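Local coordinates for DNA topoisomerase I-like protein (Leishmania donovani, PDB 2B9S), which probably relaxes supercoiled DNA as the small subunit of a heterodimeric topoisomerase I, cutting and rejoining one strand through a transient covalent link, at residues S30-Q35 and N40-A45. Numbering follows the deposited sequence.
Sequences SWAKAQ and NKIFSA. With nucleotides of chain C.
The indole of Trp31 meets Ile42 at its six-membered edge: methyl CD1 of Ile42 lies near the ring plane, 4.1 Å from Trp31 CZ3, and the two side chains cross at roughly a right angle. The ring itself stacks with Phe398 of the large subunit, and Lys412 of that chain packs against Trp31, while Phe416 of the same chain reaches Ile42. The same methyl of Ile42 also faces Ala32, whose CB is 4.4 Å from CD1, a looser touch. Ile42 can serve both because CG1 sits beside its own backbone N (chi1 -67°) and the chain then runs out nearly extended (chi2 155°). No hydrogen bond joins the two segments; the contact is apolar and small, burying about 70 Å².

What it joins is the C-terminal end of helix 25-34 and the loop, with a short 3-10 turn at residues 40-41, that leads on to helix 45-50, within the C-terminal domain, which in type IB topoisomerases carries the active-site tyrosine. The neighbouring Phe43 packs on Ile28 and Cys29, further back on the same helix.

Ser44, the N-cap residue of helix 45-50, has OG between its backbone N and carbonyl carbon (chi1 75°), directed at the DNA. OG is modelled 2.4 Å from OP2 of DT9 in chain C, too short for a normal hydrogen bond, so the geometry is doubtful even if such a bond is likely. Ala45 CB stands 3.9 Å from OP1 of that nucleotide, placing the phosphate beside the first residue of the helix.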
ATOM      1  N   SER E  30      -3.802  26.001   3.875  1.00 46.01           N
ATOM      2  CA  SER E  30      -4.676  27.201   3.972  1.00 47.62           C
ATOM      3  C   SER E  30      -5.171  27.507   5.375  1.00 48.87           C
ATOM      4  O   SER E  30      -5.071  28.647   5.852  1.00 49.44           O
ATOM      5  CB  SER E  30      -5.918  27.068   3.096  1.00 47.52           C
ATOM      6  OG  SER E  30      -5.895  27.984   2.027  1.00 46.86           O
ATOM      7  N   TRP E  31      -5.728  26.483   6.017  1.00 47.93           N
ATOM      8  CA  TRP E  31      -6.333  26.628   7.321  1.00 46.79           C
ATOM      9  C   TRP E  31      -5.263  26.901   8.377  1.00 49.49           C
ATOM     10  O   TRP E  31      -5.488  27.685   9.303  1.00 52.07           O
ATOM     11  CB  TRP E  31      -7.190  25.393   7.644  1.00 40.92           C
ATOM     12  CG  TRP E  31      -7.731  25.345   9.045  1.00 38.76           C
ATOM     13  CD1 TRP E  31      -8.983  25.721   9.465  1.00 38.40           C
ATOM     14  CD2 TRP E  31      -7.045  24.871  10.212  1.00 37.42           C
ATOM     15  NE1 TRP E  31      -9.108  25.520  10.824  1.00 37.36           N
ATOM     16  CE2 TRP E  31      -7.935  25.000  11.304  1.00 36.48           C
ATOM     17  CE3 TRP E  31      -5.761  24.357  10.440  1.00 37.72           C
ATOM     18  CZ2 TRP E  31      -7.587  24.629  12.597  1.00 37.93           C
ATOM     19  CZ3 TRP E  31      -5.408  24.000  11.736  1.00 38.87           C
ATOM     20  CH2 TRP E  31      -6.320  24.138  12.800  1.00 38.55           C
ATOM     21  N   ALA E  32      -4.100  26.273   8.231  1.00 51.64           N
ATOM     22  CA  ALA E  32      -2.994  26.475   9.170  1.00 53.38           C
ATOM     23  C   ALA E  32      -2.392  27.891   9.116  1.00 55.34           C
ATOM     24  O   ALA E  32      -1.920  28.401  10.139  1.00 56.06           O
ATOM     25  CB  ALA E  32      -1.912  25.423   8.957  1.00 52.15           C
ATOM     26  N   LYS E  33      -2.396  28.515   7.933  1.00 55.94           N
ATOM     27  CA  LYS E  33      -1.897  29.886   7.787  1.00 56.57           C
ATOM     28  C   LYS E  33      -2.949  30.919   8.200  1.00 57.31           C
ATOM     29  O   LYS E  33      -2.604  31.986   8.715  1.00 58.16           O
ATOM     30  CB  LYS E  33      -1.405  30.148   6.368  1.00 56.61           C
ATOM     31  N   ALA E  34      -4.223  30.590   7.981  1.00 56.85           N
ATOM     32  CA  ALA E  34      -5.342  31.467   8.324  1.00 56.85           C
ATOM     33  C   ALA E  34      -5.714  31.414   9.809  1.00 57.29           C
ATOM     34  O   ALA E  34      -6.542  32.197  10.274  1.00 57.67           O
ATOM     35  CB  ALA E  34      -6.570  31.149   7.451  1.00 56.44           C
ATOM     36  N   GLN E  35      -5.117  30.482  10.545  1.00 57.13           N
ATOM     37  CA  GLN E  35      -5.361  30.356  11.981  1.00 56.06           C
ATOM     38  C   GLN E  35      -4.024  30.401  12.707  1.00 55.45           C
ATOM     39  O   GLN E  35      -3.945  30.099  13.896  1.00 55.78           O
ATOM     40  CB  GLN E  35      -6.133  29.057  12.302  1.00 55.13           C
ATOM     41  N   ASN E  40       4.538  22.599  11.094  1.00 52.33           N
ATOM     42  CA  ASN E  40       5.331  21.570  11.786  1.00 51.63           C
ATOM     43  C   ASN E  40       4.581  20.760  12.859  1.00 51.06           C
ATOM     44  O   ASN E  40       5.081  19.734  13.308  1.00 50.65           O
ATOM     45  CB  ASN E  40       6.607  22.198  12.387  1.00 52.28           C
ATOM     46  N   LYS E  41       3.398  21.214  13.269  1.00 49.89           N
ATOM     47  CA  LYS E  41       2.602  20.495  14.277  1.00 49.64           C
ATOM     48  C   LYS E  41       1.502  19.608  13.642  1.00 49.19           C
ATOM     49  O   LYS E  41       0.697  18.975  14.349  1.00 49.04           O
ATOM     50  CB  LYS E  41       2.007  21.488  15.306  1.00 49.08           C
ATOM     51  N   ILE E  42       1.492  19.572  12.306  1.00 47.81           N
ATOM     52  CA  ILE E  42       0.541  18.779  11.515  1.00 45.55           C
ATOM     53  C   ILE E  42       1.283  17.864  10.515  1.00 45.05           C
ATOM     54  O   ILE E  42       1.024  16.657  10.469  1.00 46.01           O
ATOM     55  CB  ILE E  42      -0.489  19.688  10.799  1.00 45.26           C
ATOM     56  CG1 ILE E  42      -1.405  20.370  11.828  1.00 44.76           C
ATOM     57  CG2 ILE E  42      -1.319  18.891   9.798  1.00 45.50           C
ATOM     58  CD1 ILE E  42      -2.015  21.677  11.346  1.00 44.66           C
ATOM     59  N   PHE E  43       2.200  18.443   9.732  1.00 43.36           N
ATOM     60  CA  PHE E  43       3.084  17.681   8.849  1.00 41.74           C
ATOM     61  C   PHE E  43       4.476  17.606   9.437  1.00 41.81           C
ATOM     62  O   PHE E  43       5.068  18.633   9.772  1.00 43.80           O
ATOM     63  CB  PHE E  43       3.190  18.310   7.459  1.00 39.84           C
ATOM     64  CG  PHE E  43       1.897  18.331   6.672  1.00 40.04           C
ATOM     65  CD1 PHE E  43       1.688  19.304   5.706  1.00 39.23           C
ATOM     66  CD2 PHE E  43       0.905  17.362   6.867  1.00 40.12           C
ATOM     67  CE1 PHE E  43       0.519  19.321   4.957  1.00 39.23           C
ATOM     68  CE2 PHE E  43      -0.276  17.380   6.123  1.00 38.11           C
ATOM     69  CZ  PHE E  43      -0.468  18.356   5.176  1.00 38.89           C
ATOM     70  N   SER E  44       4.998  16.387   9.567  1.00 41.07           N
ATOM     71  CA  SER E  44       6.395  16.182   9.922  1.00 40.61           C
ATOM     72  C   SER E  44       7.296  16.743   8.820  1.00 40.65           C
ATOM     73  O   SER E  44       6.815  17.128   7.755  1.00 41.88           O
ATOM     74  CB  SER E  44       6.679  14.696  10.135  1.00 41.00           C
ATOM     75  OG  SER E  44       6.733  14.004   8.894  1.00 42.45           O
ATOM     76  N   ALA E  45       8.598  16.798   9.093  1.00 41.05           N
ATOM     77  CA  ALA E  45       9.617  17.212   8.122  1.00 41.46           C
ATOM     78  C   ALA E  45       9.501  16.500   6.768  1.00 41.27           C
ATOM     79  O   ALA E  45       9.586  17.128   5.719  1.00 41.64           O
ATOM     80  CB  ALA E  45      10.991  16.963   8.703  1.00 42.95           C
TER
ATOM     81  P    DT C   9       9.615  12.099   9.613  1.00 49.09           P
ATOM     82  OP1  DT C   9      10.594  13.207   9.465  1.00 49.84           O
ATOM     83  OP2  DT C   9       8.297  12.198   8.933  1.00 48.84           O
ATOM     84  O5'  DT C   9      10.333  10.728   9.180  1.00 47.06           O
ATOM     85  C5'  DT C   9      11.243  10.063  10.056  1.00 43.85           C
ATOM     86  C4'  DT C   9      11.507   8.633   9.613  1.00 41.93           C
ATOM     87  O4'  DT C   9      10.508   7.755  10.191  1.00 40.32           O
ATOM     88  C3'  DT C   9      11.480   8.373   8.107  1.00 42.12           C
ATOM     89  O3'  DT C   9      12.769   7.838   7.722  1.00 43.90           O
ATOM     90  C2'  DT C   9      10.256   7.457   7.879  1.00 39.68           C
ATOM     91  C1'  DT C   9      10.053   6.807   9.235  1.00 35.38           C
ATOM     92  N1   DT C   9       8.653   6.382   9.616  1.00 31.97           N
ATOM     93  C2   DT C   9       8.462   5.087  10.082  1.00 30.19           C
ATOM     94  O2   DT C   9       9.361   4.256  10.202  1.00 30.48           O
ATOM     95  N3   DT C   9       7.165   4.795  10.428  1.00 28.03           N
ATOM     96  C4   DT C   9       6.076   5.647  10.354  1.00 30.48           C
ATOM     97  O4   DT C   9       4.967   5.277  10.694  1.00 31.25           O
ATOM     98  C5   DT C   9       6.327   6.985   9.851  1.00 29.71           C
ATOM     99  C6   DT C   9       7.589   7.285   9.514  1.00 31.85           C
TER